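Local coordinates for protein copper-transporting ATPase (Sulfolobus solfataricus, PDB 2YJ6) that probably couples ATP hydrolysis to copper transport across the membrane as a type IB P-type ATPase, of which this chain is the cytoplasmic ATP-binding catalytic domain, at residues A[200-205]-A[217-222]. The protein carries 1 engineered substitution. Numbering follows the deposited sequence.
Sequences KVLMIG and ADVSVA
The carboxylate of Asp218 is the flat group here, and it is gripped twice, by Lys200 just ahead of strand 201-205 and by Val201 at its start. Near its plane, on the anti side of OD2, it takes the N-H of Val201, with Val201 N 2.8 Å from Asp218 OD2 and the bond almost straight at 175°. From above the plane comes the lysine: Lys200 NZ lies 3.2 Å from Asp218 OD1 in a salt bridge, while Lys200 CD runs close to the carboxylate. The lysine chain folds at chi2 (-49°), which brings its ammonium round to the acid.

From there the two strands zip up in parallel. Val201 O takes Val219 N, Met203 N reaches Val219 O at 3.0 Å, Met203 O accepts Val221 N at 2.8 Å, and Gly205 N closes the ladder on Val221 O. One face of the sheet carries Leu202, Ile204, Val219 and Val221: Leu202 CD1 packs 3.6 Å from Val219 CG1, and Ile204 lies alongside Val221, with Ile204 CG1 3.8 Å from Val221 CB. On the other face Met203 CB rests 4.0 Å from Ala217 CB, while the rest of the methionine runs on toward Ala213 and Leu214 of helix 211-216.

Helix 211-216 links the strands as a beta-alpha-beta crossover of the HAD-type Rossmann-like fold in the phosphorylation domain. It covers the face of Met203 and Ser220, meeting both through Leu214. Helix 21-26 packs on Val219 from the opposite face. Within the sheet, strand 30-34 flanks 201-205 and strand 236-238 borders 219-223.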
loop_
_atom_site.group_PDB
_atom_site.type_symbol
_atom_site.label_atom_id
_atom_site.label_comp_id
_atom_site.label_asym_id
_atom_site.label_seq_id
_atom_site.Cartn_x
_atom_site.Cartn_y
_atom_site.Cartn_z
ATOM N N LYS A 200 -18.623 14.789 -3.924
ATOM C CA LYS A 200 -19.120 13.430 -3.734
ATOM C C LYS A 200 -17.986 12.445 -4.029
ATOM O O LYS A 200 -17.459 12.400 -5.142
ATOM C CB LYS A 200 -20.325 13.162 -4.631
ATOM C CG LYS A 200 -21.618 13.796 -4.125
ATOM C CD LYS A 200 -21.813 13.472 -2.659
ATOM C CE LYS A 200 -23.275 13.524 -2.265
ATOM N NZ LYS A 200 -23.460 13.060 -0.854
ATOM N N VAL A 201 -17.606 11.659 -3.028
ATOM C CA VAL A 201 -16.315 10.976 -3.079
ATOM C C VAL A 201 -16.385 9.458 -3.257
ATOM O O VAL A 201 -16.963 8.747 -2.437
ATOM C CB VAL A 201 -15.465 11.324 -1.833
ATOM C CG1 VAL A 201 -14.160 10.541 -1.827
ATOM C CG2 VAL A 201 -15.193 12.816 -1.791
ATOM N N LEU A 202 -15.780 8.973 -4.338
ATOM C CA LEU A 202 -15.510 7.551 -4.486
ATOM C C LEU A 202 -14.032 7.228 -4.152
ATOM O O LEU A 202 -13.101 7.853 -4.688
ATOM C CB LEU A 202 -15.881 7.069 -5.883
ATOM C CG LEU A 202 -15.759 5.550 -6.038
ATOM C CD1 LEU A 202 -16.738 5.013 -7.064
ATOM C CD2 LEU A 202 -14.318 5.139 -6.365
ATOM N N MET A 203 -13.830 6.271 -3.250
ATOM C CA MET A 203 -12.487 5.939 -2.767
ATOM C C MET A 203 -12.172 4.455 -2.919
ATOM O O MET A 203 -13.009 3.610 -2.621
ATOM C CB MET A 203 -12.281 6.355 -1.300
ATOM C CG MET A 203 -10.929 5.873 -0.736
ATOM S SD MET A 203 -10.513 6.296 0.971
ATOM C CE MET A 203 -9.814 7.913 0.729
ATOM N N ILE A 204 -10.963 4.169 -3.404
ATOM C CA ILE A 204 -10.449 2.808 -3.562
ATOM C C ILE A 204 -9.255 2.582 -2.614
ATOM O O ILE A 204 -8.309 3.361 -2.631
ATOM C CB ILE A 204 -9.986 2.568 -5.015
ATOM C CG1 ILE A 204 -11.101 2.927 -6.001
ATOM C CG2 ILE A 204 -9.546 1.124 -5.216
ATOM C CD1 ILE A 204 -10.631 3.657 -7.229
ATOM N N GLY A 205 -9.305 1.532 -1.794
ATOM C CA GLY A 205 -8.217 1.215 -0.870
ATOM C C GLY A 205 -8.040 -0.287 -0.726
ATOM O O GLY A 205 -8.511 -1.030 -1.570
ATOM N N ALA A 217 -16.404 7.388 2.996
ATOM C CA ALA A 217 -16.614 7.853 1.615
ATOM C C ALA A 217 -18.030 7.547 1.132
ATOM O O ALA A 217 -18.709 6.666 1.674
ATOM C CB ALA A 217 -15.610 7.258 0.678
ATOM N N ASP A 218 -18.471 8.290 0.118
ATOM C CA ASP A 218 -19.804 8.109 -0.448
ATOM C C ASP A 218 -19.954 6.728 -1.092
ATOM O O ASP A 218 -20.967 6.053 -0.897
ATOM C CB ASP A 218 -20.148 9.258 -1.427
ATOM C CG ASP A 218 -20.292 10.613 -0.706
ATOM O OD1 ASP A 218 -21.299 10.814 0.024
ATOM O OD2 ASP A 218 -19.374 11.452 -0.821
ATOM N N VAL A 219 -18.947 6.328 -1.869
ATOM C CA VAL A 219 -18.893 4.996 -2.455
ATOM C C VAL A 219 -17.500 4.403 -2.218
ATOM O O VAL A 219 -16.504 4.961 -2.666
ATOM C CB VAL A 219 -19.163 5.001 -3.979
ATOM C CG1 VAL A 219 -18.864 3.617 -4.579
ATOM C CG2 VAL A 219 -20.604 5.427 -4.287
ATOM N N SER A 220 -17.440 3.273 -1.518
ATOM C CA SER A 220 -16.172 2.641 -1.225
ATOM C C SER A 220 -15.900 1.435 -2.124
ATOM O O SER A 220 -16.810 0.649 -2.413
ATOM C CB SER A 220 -16.102 2.253 0.257
ATOM O OG SER A 220 -17.234 1.502 0.640
ATOM N N VAL A 221 -14.643 1.311 -2.558
ATOM C CA VAL A 221 -14.165 0.159 -3.333
ATOM C C VAL A 221 -12.938 -0.506 -2.666
ATOM O O VAL A 221 -11.908 0.147 -2.436
ATOM C CB VAL A 221 -13.772 0.540 -4.784
ATOM C CG1 VAL A 221 -13.254 -0.704 -5.552
ATOM C CG2 VAL A 221 -14.942 1.205 -5.538
ATOM N N ALA A 222 -13.058 -1.799 -2.374
ATOM C CA ALA A 222 -11.965 -2.579 -1.778
ATOM C C ALA A 222 -11.388 -3.647 -2.733
ATOM O O ALA A 222 -12.133 -4.298 -3.465
ATOM C CB ALA A 222 -12.444 -3.239 -0.492
#